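Local coordinates for protein pseudopodium-enriched atypical kinase 1 (Homo sapiens, PDB 6BHC) that is a pseudokinase with a protein kinase fold that dimerises in an unusual way and, though classed with tyrosine kinases, probably works largely by non-catalytic means, at residues L156-A159 against D160-D164; I284-Y287 against E288-L292; L204-E207 against N208-L211; C65-G69 against D70-Y74; L182-L185 against Q186-S189. The protein carries 1 engineered substitution. One frame throughout, in Å; residues are numbered along the deposited sequence.

Interaction 1 of 5, residues L156-A159 against D160-D164; sequences LTVA and DFVRD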
loop_
_atom_site.group_PDB
_atom_site.type_symbol
_atom_site.label_atom_id
_atom_site.label_comp_id
_atom_site.label_asym_id
_atom_site.label_seq_id
_atom_site.Cartn_x
_atom_site.Cartn_y
_atom_site.Cartn_z
ATOM N N LEU A 156 3.976 -7.295 31.227
ATOM C CA LEU A 156 3.057 -8.023 32.093
ATOM C C LEU A 156 2.849 -9.403 31.484
ATOM O O LEU A 156 3.303 -9.686 30.372
ATOM C CB LEU A 156 1.720 -7.290 32.259
ATOM C CG LEU A 156 0.759 -7.259 31.067
ATOM C CD1 LEU A 156 -0.652 -6.946 31.540
ATOM C CD2 LEU A 156 1.198 -6.248 30.016
ATOM N N THR A 157 2.166 -10.263 32.230
ATOM C CA THR A 157 1.768 -11.573 31.737
ATOM C C THR A 157 0.293 -11.561 31.360
ATOM O O THR A 157 -0.447 -10.624 31.668
ATOM C CB THR A 157 2.027 -12.660 32.782
ATOM O OG1 THR A 157 1.287 -12.363 33.971
ATOM C CG2 THR A 157 3.508 -12.752 33.115
ATOM N N VAL A 158 -0.136 -12.628 30.685
ATOM C CA VAL A 158 -1.557 -12.759 30.394
ATOM C C VAL A 158 -2.349 -12.929 31.685
ATOM O O VAL A 158 -3.470 -12.421 31.804
ATOM C CB VAL A 158 -1.800 -13.917 29.407
ATOM C CG1 VAL A 158 -3.291 -14.117 29.176
ATOM C CG2 VAL A 158 -1.101 -13.634 28.088
ATOM N N ALA A 159 -1.775 -13.615 32.680
ATOM C CA ALA A 159 -2.429 -13.715 33.982
ATOM C C ALA A 159 -2.684 -12.335 34.578
ATOM O O ALA A 159 -3.761 -12.081 35.129
ATOM C CB ALA A 159 -1.586 -14.564 34.934
ATOM N N ASP A 160 -1.708 -11.430 34.474
ATOM C CA ASP A 160 -1.911 -10.068 34.961
ATOM C C ASP A 160 -2.975 -9.349 34.146
ATOM O O ASP A 160 -3.798 -8.607 34.696
ATOM C CB ASP A 160 -0.596 -9.288 34.918
ATOM C CG ASP A 160 0.496 -9.927 35.753
ATOM O OD1 ASP A 160 0.184 -10.490 36.825
ATOM O OD2 ASP A 160 1.671 -9.864 35.332
ATOM N N PHE A 161 -2.969 -9.550 32.827
ATOM C CA PHE A 161 -3.964 -8.918 31.968
ATOM C C PHE A 161 -5.365 -9.421 32.291
ATOM O O PHE A 161 -6.310 -8.632 32.401
ATOM C CB PHE A 161 -3.613 -9.175 30.502
ATOM C CG PHE A 161 -4.707 -8.812 29.541
ATOM C CD1 PHE A 161 -4.943 -7.490 29.206
ATOM C CD2 PHE A 161 -5.492 -9.797 28.961
ATOM C CE1 PHE A 161 -5.946 -7.155 28.318
ATOM C CE2 PHE A 161 -6.496 -9.468 28.073
ATOM C CZ PHE A 161 -6.724 -8.146 27.751
ATOM N N VAL A 162 -5.515 -10.738 32.452
ATOM C CA VAL A 162 -6.821 -11.305 32.777
ATOM C C VAL A 162 -7.290 -10.818 34.144
ATOM O O VAL A 162 -8.471 -10.504 34.335
ATOM C CB VAL A 162 -6.763 -12.843 32.703
ATOM C CG1 VAL A 162 -8.036 -13.458 33.261
ATOM C CG2 VAL A 162 -6.544 -13.295 31.265
ATOM N N ARG A 163 -6.370 -10.730 35.109
ATOM C CA ARG A 163 -6.740 -10.301 36.455
ATOM C C ARG A 163 -7.240 -8.861 36.467
ATOM O O ARG A 163 -8.152 -8.524 37.231
ATOM C CB ARG A 163 -5.548 -10.464 37.402
ATOM C CG ARG A 163 -5.855 -10.122 38.854
ATOM C CD ARG A 163 -4.672 -10.404 39.776
ATOM N NE ARG A 163 -3.540 -9.513 39.529
ATOM C CZ ARG A 163 -2.422 -9.875 38.908
ATOM N NH1 ARG A 163 -2.275 -11.118 38.467
ATOM N NH2 ARG A 163 -1.446 -8.994 38.730
ATOM N N ASP A 164 -6.664 -8.000 35.632
ATOM C CA ASP A 164 -7.006 -6.584 35.622
ATOM C C ASP A 164 -8.131 -6.239 34.655
ATOM O O ASP A 164 -8.481 -5.060 34.533
ATOM C CB ASP A 164 -5.770 -5.747 35.276
ATOM C CG ASP A 164 -4.610 -6.004 36.216
ATOM O OD1 ASP A 164 -4.858 -6.324 37.397
ATOM O OD2 ASP A 164 -3.448 -5.890 35.771
#
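Thr157 and Asp160 bond each other reciprocally at a helix start, while the same aspartate also holds an arginine one turn further on. This is a capping box at the beginning of helix 158-163, the position of helix αD in the kinase fold. Asp160 N donates to Thr157 OG1 at 3.2 Å. In return Asp160 OD2 accepts from Thr157 N, a nearly straight bond of 166° that meets the oxygen 35° out of the carboxylate plane. A weak bond from Thr157 OG1 also reaches Asp160 OD2. The threonine hydroxyl sits between its own backbone N and carbonyl carbon (chi1 59°), which turns it back over the first helical turn. Asp160 OD1 forms a salt bridge with Arg163. The guanidinium comes end-on, with NH1 and NH2 both directed at this one oxygen, which lies near the guanidinium plane. With alanine in place of Asp160, Thr157 N would probably lose its capping acceptor and the Arg163 guanidinium would be freer to turn. Val158 packs on Leu209 and Val162 on Tyr176, so these valines face strand 209-212 and helix 173-194. Leu156 CD1 rests 3.8 Å from Phe161 CB.

Interaction 2 of 5, residues I284-Y287 against E288-L292; sequences ILIY and EMLHL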
loop_
_atom_site.group_PDB
_atom_site.type_symbol
_atom_site.label_atom_id
_atom_site.label_comp_id
_atom_site.label_asym_id
_atom_site.label_seq_id
_atom_site.Cartn_x
_atom_site.Cartn_y
_atom_site.Cartn_z
ATOM N N ILE A 284 -7.985 -25.460 28.754
ATOM C CA ILE A 284 -8.138 -24.907 30.096
ATOM C C ILE A 284 -7.908 -23.403 30.083
ATOM O O ILE A 284 -8.594 -22.648 30.783
ATOM C CB ILE A 284 -7.184 -25.619 31.074
ATOM C CG1 ILE A 284 -7.562 -27.095 31.210
ATOM C CG2 ILE A 284 -7.188 -24.934 32.434
ATOM C CD1 ILE A 284 -6.695 -27.856 32.184
ATOM N N LEU A 285 -6.946 -22.940 29.279
ATOM C CA LEU A 285 -6.644 -21.512 29.230
ATOM C C LEU A 285 -7.821 -20.702 28.705
ATOM O O LEU A 285 -7.993 -19.542 29.092
ATOM C CB LEU A 285 -5.409 -21.262 28.365
ATOM C CG LEU A 285 -4.091 -21.856 28.859
ATOM C CD1 LEU A 285 -2.956 -21.440 27.938
ATOM C CD2 LEU A 285 -3.810 -21.431 30.291
ATOM N N ILE A 286 -8.636 -21.289 27.824
ATOM C CA ILE A 286 -9.789 -20.571 27.288
ATOM C C ILE A 286 -10.752 -20.200 28.405
ATOM O O ILE A 286 -11.256 -19.073 28.464
ATOM C CB ILE A 286 -10.482 -21.407 26.197
ATOM C CG1 ILE A 286 -9.568 -21.560 24.982
ATOM C CG2 ILE A 286 -11.808 -20.771 25.801
ATOM C CD1 ILE A 286 -10.204 -22.314 23.837
ATOM N N TYR A 287 -11.019 -21.141 29.313
ATOM C CA TYR A 287 -11.876 -20.844 30.455
ATOM C C TYR A 287 -11.261 -19.770 31.344
ATOM O O TYR A 287 -11.954 -18.843 31.779
ATOM C CB TYR A 287 -12.133 -22.119 31.257
ATOM C CG TYR A 287 -13.214 -23.013 30.689
ATOM C CD1 TYR A 287 -12.954 -23.868 29.622
ATOM C CD2 TYR A 287 -14.493 -23.014 31.232
ATOM C CE1 TYR A 287 -13.943 -24.691 29.108
ATOM C CE2 TYR A 287 -15.485 -23.831 30.726
ATOM C CZ TYR A 287 -15.206 -24.666 29.666
ATOM O OH TYR A 287 -16.198 -25.478 29.168
ATOM N N GLU A 288 -9.959 -19.876 31.621
ATOM C CA GLU A 288 -9.316 -18.940 32.539
ATOM C C GLU A 288 -9.248 -17.535 31.951
ATOM O O GLU A 288 -9.476 -16.549 32.663
ATOM C CB GLU A 288 -7.921 -19.447 32.906
ATOM C CG GLU A 288 -7.942 -20.747 33.702
ATOM C CD GLU A 288 -6.556 -21.242 34.072
ATOM O OE1 GLU A 288 -5.617 -21.056 33.270
ATOM O OE2 GLU A 288 -6.407 -21.817 35.171
ATOM N N MET A 289 -8.940 -17.421 30.658
ATOM C CA MET A 289 -8.926 -16.114 30.011
ATOM C C MET A 289 -10.308 -15.476 29.966
ATOM O O MET A 289 -10.408 -14.247 29.876
ATOM C CB MET A 289 -8.357 -16.230 28.597
ATOM C CG MET A 289 -6.887 -16.610 28.567
ATOM S SD MET A 289 -6.195 -16.598 26.905
ATOM C CE MET A 289 -6.296 -14.854 26.510
ATOM N N LEU A 290 -11.371 -16.276 30.028
ATOM C CA LEU A 290 -12.728 -15.760 30.117
ATOM C C LEU A 290 -13.187 -15.583 31.560
ATOM O O LEU A 290 -14.396 -15.560 31.819
ATOM C CB LEU A 290 -13.690 -16.676 29.359
ATOM C CG LEU A 290 -13.425 -16.754 27.857
ATOM C CD1 LEU A 290 -14.387 -17.724 27.193
ATOM C CD2 LEU A 290 -13.518 -15.374 27.220
ATOM N N HIS A 291 -12.245 -15.465 32.498
ATOM C CA HIS A 291 -12.537 -15.234 33.913
ATOM C C HIS A 291 -13.386 -16.351 34.509
ATOM O O HIS A 291 -14.217 -16.119 35.390
ATOM C CB HIS A 291 -13.199 -13.871 34.123
ATOM C CG HIS A 291 -12.337 -12.719 33.711
ATOM N ND1 HIS A 291 -12.502 -12.055 32.515
ATOM C CD2 HIS A 291 -11.282 -12.131 34.324
ATOM C CE1 HIS A 291 -11.597 -11.098 32.415
ATOM N NE2 HIS A 291 -10.843 -11.123 33.500
ATOM N N LEU A 292 -13.176 -17.571 34.038
ATOM C CA LEU A 292 -13.803 -18.751 34.599
ATOM C C LEU A 292 -12.748 -19.638 35.250
ATOM O O LEU A 292 -11.581 -19.615 34.848
ATOM C CB LEU A 292 -14.544 -19.550 33.521
ATOM C CG LEU A 292 -15.584 -18.778 32.707
ATOM C CD1 LEU A 292 -16.121 -19.640 31.575
ATOM C CD2 LEU A 292 -16.712 -18.297 33.605
#
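Tyr287 overlaps Leu292 obliquely, with ring atom CD2 3.8 Å from Leu292 CD1. Leu292 CB lies 3.2 Å from Tyr287 O, so the leucine folds back over the last turn of the helix. The tyrosine hydroxyl is held elsewhere, by Pro313 O and Gln326 NE2. Further along, Glu288 runs side by side with Ile284. The glutamate carbon CD is 4.1 Å from Ile284 CG2, and OE1 comes 3.5 Å from Leu285 CD2. Its chain is extended beyond CG (chi2 -180°), which carries the carboxylate out to a salt bridge with Arg263. The helix is 277-289, the position of αF, the central helix of the kinase C-lobe, and it ends here in a Schellman motif. His291, with positive phi, is the C' residue. Leu292 N donates to Tyr287 O at 2.9 Å, and His291 N to Glu288 O at 3.0 Å. The apolar touch of Tyr287 with Leu292 is the one this motif usually brings, between its C3 and C'' residues. The turn presents the His291 ring to helix 158-163, where NE2 bonds Val162 O. Across the last turn, Ile286 CG2 packs 4.2 Å from Leu290 CD1, and the isoleucine also meets Leu328 and Leu332 of helix 322-332.

Interaction 3 of 5, residues L204-E207 against N208-L211; sequences LRLE and NLLL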
loop_
_atom_site.group_PDB
_atom_site.type_symbol
_atom_site.label_atom_id
_atom_site.label_comp_id
_atom_site.label_asym_id
_atom_site.label_seq_id
_atom_site.Cartn_x
_atom_site.Cartn_y
_atom_site.Cartn_z
ATOM N N LEU A 204 1.678 -24.875 30.112
ATOM C CA LEU A 204 1.005 -23.706 29.555
ATOM C C LEU A 204 0.109 -23.105 30.630
ATOM O O LEU A 204 -1.007 -23.573 30.863
ATOM C CB LEU A 204 0.212 -24.088 28.312
ATOM C CG LEU A 204 1.050 -24.490 27.097
ATOM C CD1 LEU A 204 0.160 -24.927 25.943
ATOM C CD2 LEU A 204 1.957 -23.343 26.675
ATOM N N ARG A 205 0.605 -22.065 31.295
ATOM C CA ARG A 205 -0.155 -21.329 32.294
ATOM C C ARG A 205 -0.094 -19.845 31.963
ATOM O O ARG A 205 0.844 -19.377 31.312
ATOM C CB ARG A 205 0.374 -21.598 33.711
ATOM C CG ARG A 205 0.075 -23.010 34.205
ATOM C CD ARG A 205 0.643 -23.286 35.592
ATOM N NE ARG A 205 2.096 -23.437 35.581
ATOM C CZ ARG A 205 2.944 -22.567 36.120
ATOM N NH1 ARG A 205 2.487 -21.482 36.728
ATOM N NH2 ARG A 205 4.250 -22.787 36.060
ATOM N N LEU A 206 -1.113 -19.107 32.412
ATOM C CA LEU A 206 -1.240 -17.707 32.015
ATOM C C LEU A 206 -0.062 -16.870 32.497
ATOM O O LEU A 206 0.292 -15.874 31.855
ATOM C CB LEU A 206 -2.558 -17.130 32.532
ATOM C CG LEU A 206 -3.834 -17.701 31.906
ATOM C CD1 LEU A 206 -5.071 -17.008 32.459
ATOM C CD2 LEU A 206 -3.788 -17.589 30.390
ATOM N N GLU A 207 0.562 -17.254 33.611
ATOM C CA GLU A 207 1.738 -16.545 34.100
ATOM C C GLU A 207 3.002 -16.886 33.321
ATOM O O GLU A 207 4.039 -16.252 33.549
ATOM C CB GLU A 207 1.951 -16.836 35.591
ATOM C CG GLU A 207 2.001 -18.315 35.959
ATOM C CD GLU A 207 0.626 -18.917 36.211
ATOM O OE1 GLU A 207 -0.385 -18.307 35.803
ATOM O OE2 GLU A 207 0.558 -20.004 36.824
ATOM N N ASN A 208 2.947 -17.859 32.413
ATOM C CA ASN A 208 4.068 -18.185 31.543
ATOM C C ASN A 208 3.954 -17.532 30.171
ATOM O O ASN A 208 4.868 -17.673 29.354
ATOM C CB ASN A 208 4.194 -19.705 31.386
ATOM C CG ASN A 208 4.586 -20.395 32.680
ATOM O OD1 ASN A 208 5.324 -19.840 33.493
ATOM N ND2 ASN A 208 4.089 -21.611 32.879
ATOM N N LEU A 209 2.860 -16.826 29.902
ATOM C CA LEU A 209 2.664 -16.120 28.644
ATOM C C LEU A 209 2.888 -14.631 28.878
ATOM O O LEU A 209 2.182 -14.012 29.681
ATOM C CB LEU A 209 1.265 -16.378 28.087
ATOM C CG LEU A 209 0.853 -17.849 27.963
ATOM C CD1 LEU A 209 -0.578 -17.970 27.461
ATOM C CD2 LEU A 209 1.809 -18.603 27.053
ATOM N N LEU A 210 3.863 -14.063 28.176
ATOM C CA LEU A 210 4.263 -12.677 28.356
ATOM C C LEU A 210 3.665 -11.797 27.266
ATOM O O LEU A 210 3.447 -12.238 26.135
ATOM C CB LEU A 210 5.788 -12.551 28.341
ATOM C CG LEU A 210 6.553 -13.573 29.185
ATOM C CD1 LEU A 210 8.053 -13.439 28.971
ATOM C CD2 LEU A 210 6.201 -13.417 30.655
ATOM N N LEU A 211 3.414 -10.537 27.619
ATOM C CA LEU A 211 2.886 -9.540 26.695
ATOM C C LEU A 211 3.913 -8.429 26.528
ATOM O O LEU A 211 4.296 -7.781 27.508
ATOM C CB LEU A 211 1.558 -8.973 27.202
ATOM C CG LEU A 211 0.398 -9.964 27.238
ATOM C CD1 LEU A 211 -0.829 -9.334 27.876
ATOM C CD2 LEU A 211 0.087 -10.450 25.833
#
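The amide nitrogen of Asn208 stands over one face of the Arg205 guanidinium. ND2 lies 3.3 Å above the guanidinium plane, displaced toward its rim, and 3.4 Å from Arg205 NH2. Both atoms are donors, so this is contact and not a bond. The two flat groups are turned 77° against each other, and the amide meets the cation end-on instead of stacking on it. Side-chain conformation explains the meeting. In Arg205 the chain runs straight to CD and then bends (chi3 -73°), which swings the guanidinium back across the turn. Glu207 takes a rarer shape. Its CG sits between the backbone N and the carbonyl carbon (chi1 53°), and the chain bends again at chi2, so the carboxylate curls round to Arg205 NH1 in a salt bridge. The modelled length of that bridge is too short to be trusted. The backbone closes the turn with Asn208 N donating to Arg205 O at 2.8 Å. Leu206 CD2 and Leu209 CD1, 4.4 Å apart, face helices 277-289 and 173-194. These residues belong to the kinase catalytic loop, just after Asp203 of the HCD sequence, the counterpart of HRD. Asp203 takes both side chains: its OD1 pairs with Arg205 NE and its O with Asn208 ND2. Two carboxylates, of Asp203 and Glu207, meet the guanidinium and probably offset its charge, with Arg263 also close by.

Interaction 4 of 5, residues C65-G69 against D70-Y74; sequences CCEAG and DAVYY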
loop_
_atom_site.group_PDB
_atom_site.type_symbol
_atom_site.label_atom_id
_atom_site.label_comp_id
_atom_site.label_asym_id
_atom_site.label_seq_id
_atom_site.Cartn_x
_atom_site.Cartn_y
_atom_site.Cartn_z
ATOM N N CYS A 65 9.421 -5.159 36.201
ATOM C CA CYS A 65 8.538 -4.836 35.090
ATOM C C CYS A 65 7.602 -5.983 34.737
ATOM O O CYS A 65 6.592 -5.755 34.061
ATOM C CB CYS A 65 9.353 -4.437 33.854
ATOM S SG CYS A 65 10.349 -5.763 33.125
ATOM N N CYS A 66 7.909 -7.201 35.184
ATOM C CA CYS A 66 7.060 -8.359 34.942
ATOM C C CYS A 66 7.476 -9.475 35.889
ATOM O O CYS A 66 8.663 -9.638 36.180
ATOM C CB CYS A 66 7.155 -8.834 33.488
ATOM S SG CYS A 66 6.128 -10.272 33.110
ATOM N N GLU A 67 6.492 -10.237 36.364
ATOM C CA GLU A 67 6.720 -11.367 37.264
ATOM C C GLU A 67 6.078 -12.603 36.642
ATOM O O GLU A 67 4.866 -12.805 36.760
ATOM C CB GLU A 67 6.156 -11.087 38.653
ATOM C CG GLU A 67 6.957 -10.076 39.454
ATOM C CD GLU A 67 6.257 -9.662 40.733
ATOM O OE1 GLU A 67 5.326 -8.833 40.662
ATOM O OE2 GLU A 67 6.630 -10.176 41.808
ATOM N N ALA A 68 6.889 -13.428 35.986
ATOM C CA ALA A 68 6.396 -14.611 35.304
ATOM C C ALA A 68 6.462 -15.827 36.227
ATOM O O ALA A 68 6.904 -15.750 37.376
ATOM C CB ALA A 68 7.185 -14.852 34.018
ATOM N N GLY A 69 6.015 -16.971 35.712
ATOM C CA GLY A 69 6.003 -18.199 36.487
ATOM C C GLY A 69 7.368 -18.802 36.743
ATOM O O GLY A 69 7.484 -19.669 37.616
ATOM N N ASP A 70 8.396 -18.370 36.015
ATOM C CA ASP A 70 9.728 -18.937 36.161
ATOM C C ASP A 70 10.797 -17.931 36.557
ATOM O O ASP A 70 11.915 -18.346 36.884
ATOM C CB ASP A 70 10.165 -19.623 34.856
ATOM C CG ASP A 70 10.250 -18.655 33.687
ATOM O OD1 ASP A 70 9.608 -17.586 33.753
ATOM O OD2 ASP A 70 10.957 -18.964 32.702
ATOM N N ALA A 71 10.500 -16.635 36.543
ATOM C CA ALA A 71 11.540 -15.639 36.758
ATOM C C ALA A 71 10.906 -14.290 37.055
ATOM O O ALA A 71 9.688 -14.113 36.968
ATOM C CB ALA A 71 12.465 -15.537 35.543
ATOM N N VAL A 72 11.763 -13.337 37.410
ATOM C CA VAL A 72 11.391 -11.939 37.566
ATOM C C VAL A 72 12.164 -11.136 36.527
ATOM O O VAL A 72 13.289 -11.488 36.158
ATOM C CB VAL A 72 11.663 -11.433 39.003
ATOM C CG1 VAL A 72 13.160 -11.380 39.291
ATOM C CG2 VAL A 72 11.014 -10.084 39.236
ATOM N N TYR A 73 11.544 -10.067 36.034
ATOM C CA TYR A 73 12.096 -9.276 34.943
ATOM C C TYR A 73 12.367 -7.848 35.394
ATOM O O TYR A 73 11.567 -7.254 36.124
ATOM C CB TYR A 73 11.152 -9.249 33.740
ATOM C CG TYR A 73 11.091 -10.544 32.968
ATOM C CD1 TYR A 73 11.985 -10.802 31.936
ATOM C CD2 TYR A 73 10.133 -11.505 33.263
ATOM C CE1 TYR A 73 11.926 -11.982 31.220
ATOM C CE2 TYR A 73 10.067 -12.688 32.555
ATOM C CZ TYR A 73 10.966 -12.922 31.536
ATOM O OH TYR A 73 10.905 -14.098 30.828
ATOM N N TYR A 74 13.491 -7.299 34.936
ATOM C CA TYR A 74 13.855 -5.915 35.202
ATOM C C TYR A 74 14.383 -5.287 33.922
ATOM O O TYR A 74 15.246 -5.867 33.257
ATOM C CB TYR A 74 14.918 -5.814 36.303
ATOM C CG TYR A 74 14.431 -6.172 37.687
ATOM C CD1 TYR A 74 14.480 -7.481 38.146
ATOM C CD2 TYR A 74 13.939 -5.196 38.544
ATOM C CE1 TYR A 74 14.042 -7.811 39.415
ATOM C CE2 TYR A 74 13.499 -5.514 39.814
ATOM C CZ TYR A 74 13.552 -6.824 40.244
ATOM O OH TYR A 74 13.115 -7.147 41.507
#
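Tyr73 N donates to Cys66 O at 2.9 Å, the shortest sound polar bond between the two strands. At the open end of the hairpin, Cys65 N bonds Tyr73 O at 3.0 Å. Near the turn, a weak bond runs from Ala68 N to Ala71 O. The strands are antiparallel, and Glu67 faces Val72 as a non-hydrogen-bonded pair. Those two side chains lie side by side, with Glu67 CG 4.1 Å from Val72 CG2. The other face of the hairpin belongs to Tyr73. Its CG stands beside the backbone N (chi1 -73°), and the ring lies against Cys66 and Ala68. Ala68 CB meets the ring edge in plane, 3.9 Å from CE2 of Tyr73. Cys66 SG stands obliquely to the same ring, 5.2 Å from its centroid, in a sulfur-aromatic contact. Cys65 SG reaches the root of the side chain instead, 3.6 Å from Tyr73 CB. The ring is fixed at its far end by a hydrogen bond between its hydroxyl and Gln118 NE2, and Leu210 packs against it from strand 209-212. At the turn, Asp70 OD1 lies 3.7 Å from Ala68 CB, while OD2 makes a salt bridge with Lys89 of strand 85-91. That lysine sits where kinases carry the ATP-contacting lysine of strand β3, so the aspartate probably offsets the lysine's charge. The hairpin occupies the position of the glycine-rich nucleotide loop of the kinase N-lobe, here with few glycines, consistent with the unusual catalytic cleft reported.

Interaction 5 of 5, residues L182-L185 against Q186-S189; sequences LLLL and QLCS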
loop_
_atom_site.group_PDB
_atom_site.type_symbol
_atom_site.label_atom_id
_atom_site.label_comp_id
_atom_site.label_asym_id
_atom_site.label_seq_id
_atom_site.Cartn_x
_atom_site.Cartn_y
_atom_site.Cartn_z
ATOM N N LEU A 182 -7.366 -13.063 19.790
ATOM C CA LEU A 182 -6.105 -12.645 19.186
ATOM C C LEU A 182 -4.910 -13.187 19.959
ATOM O O LEU A 182 -3.903 -13.578 19.357
ATOM C CB LEU A 182 -6.046 -11.121 19.097
ATOM C CG LEU A 182 -6.793 -10.508 17.912
ATOM C CD1 LEU A 182 -6.879 -8.997 18.051
ATOM C CD2 LEU A 182 -6.111 -10.890 16.603
ATOM N N LEU A 183 -4.997 -13.218 21.291
ATOM C CA LEU A 183 -3.922 -13.810 22.079
ATOM C C LEU A 183 -3.860 -15.319 21.876
ATOM O O LEU A 183 -2.771 -15.890 21.750
ATOM C CB LEU A 183 -4.101 -13.473 23.559
ATOM C CG LEU A 183 -4.005 -11.992 23.925
ATOM C CD1 LEU A 183 -4.075 -11.804 25.434
ATOM C CD2 LEU A 183 -2.731 -11.379 23.361
ATOM N N LEU A 184 -5.019 -15.980 21.839
ATOM C CA LEU A 184 -5.039 -17.421 21.611
ATOM C C LEU A 184 -4.513 -17.773 20.228
ATOM O O LEU A 184 -3.880 -18.822 20.053
ATOM C CB LEU A 184 -6.458 -17.963 21.797
ATOM C CG LEU A 184 -7.012 -17.979 23.225
ATOM C CD1 LEU A 184 -8.480 -18.386 23.230
ATOM C CD2 LEU A 184 -6.194 -18.908 24.110
ATOM N N LEU A 185 -4.763 -16.914 19.237
ATOM C CA LEU A 185 -4.245 -17.155 17.894
ATOM C C LEU A 185 -2.722 -17.119 17.875
ATOM O O LEU A 185 -2.082 -17.940 17.209
ATOM C CB LEU A 185 -4.820 -16.125 16.922
ATOM C CG LEU A 185 -4.435 -16.294 15.453
ATOM C CD1 LEU A 185 -4.889 -17.649 14.955
ATOM C CD2 LEU A 185 -5.033 -15.182 14.607
ATOM N N GLN A 186 -2.122 -16.169 18.598
ATOM C CA GLN A 186 -0.666 -16.117 18.674
ATOM C C GLN A 186 -0.109 -17.320 19.426
ATOM O O GLN A 186 0.960 -17.834 19.077
ATOM C CB GLN A 186 -0.220 -14.819 19.342
ATOM C CG GLN A 186 -0.651 -13.563 18.610
ATOM C CD GLN A 186 -0.172 -12.305 19.298
ATOM O OE1 GLN A 186 1.029 -12.053 19.397
ATOM N NE2 GLN A 186 -1.111 -11.509 19.790
ATOM N N LEU A 187 -0.817 -17.780 20.461
ATOM C CA LEU A 187 -0.383 -18.967 21.189
ATOM C C LEU A 187 -0.362 -20.186 20.278
ATOM O O LEU A 187 0.601 -20.961 20.280
ATOM C CB LEU A 187 -1.296 -19.211 22.393
ATOM C CG LEU A 187 -1.038 -20.503 23.174
ATOM C CD1 LEU A 187 0.372 -20.519 23.750
ATOM C CD2 LEU A 187 -2.072 -20.689 24.276
ATOM N N CYS A 188 -1.422 -20.371 19.487
ATOM C CA CYS A 188 -1.462 -21.501 18.565
ATOM C C CYS A 188 -0.330 -21.426 17.549
ATOM O O CYS A 188 0.237 -22.455 17.167
ATOM C CB CYS A 188 -2.821 -21.559 17.867
ATOM S SG CYS A 188 -4.194 -21.915 18.994
ATOM N N SER A 189 0.020 -20.214 17.111
ATOM C CA SER A 189 1.127 -20.058 16.174
ATOM C C SER A 189 2.436 -20.540 16.788
ATOM O O SER A 189 3.203 -21.269 16.150
ATOM C CB SER A 189 1.241 -18.599 15.734
ATOM O OG SER A 189 0.073 -18.183 15.046
#
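Residues 182-185 and 186-189 form two successive turns of one regular alpha helix, 173-194, the position of αE in the kinase C-lobe. Each carbonyl of the first turn accepts from the N-H four residues on. Leu187 N to Leu183 O and Cys188 N to Leu184 O both measure 3.0 Å. Leu185 O has two partners from Ser189. The backbone N and the hydroxyl OG approach from opposite faces of the carbonyl plane, though Ser189 was modelled in two conformers, so the OG bond is doubtful. The side chains divide round the helix. Leu184 and Leu187 lie on the flank toward helix 277-289, with their CD2 atoms 4.5 Å apart. Leu184 also touches Leu350 of helix 343-354, as does Cys188. Leu185 turns to that helix too, with CG anti to its backbone N (chi1 -177°), and meets Lys347 and Gln351. Gln186 is a buried polar side chain. Its CG stands beside the backbone N (chi1 -61°), 3.3 Å from Leu182 O, and the extended chain beyond it carries the amide outward. There NE2 bonds Thr236 O and OE1 accepts from Leu238 N of strand 237-240. Replacing Gln186 by a leucine would probably leave Thr236 O and Leu238 N without their buried polar mates. Within the helix, the amide nitrogen of Gln186 also has an apolar neighbour, with NE2 3.9 Å from Leu183 CD2.

In the fold
Along the chain the order is interaction 4, 1, 5, 3, 2. Interaction 4 lies in the N-lobe hairpin, and the other four in the C-lobe. Interactions 1 and 3 each touch all the others. Strand 209-212 pairs with strand 156-157 of interaction 1, and Glu207 O bonds Gly69 N of interaction 4 at 3.0 Å. Interactions 2 and 5 sit on helices 277-289 and 173-194, with centres 14 Å apart, packing leucine, isoleucine and methionine side chains together. Interactions 2 and 4 stay about 12 Å apart at their nearest atoms. The catalytic-loop region thus links the hairpin over the cleft to the helical core, consistent with a kinase fold kept in a pseudokinase.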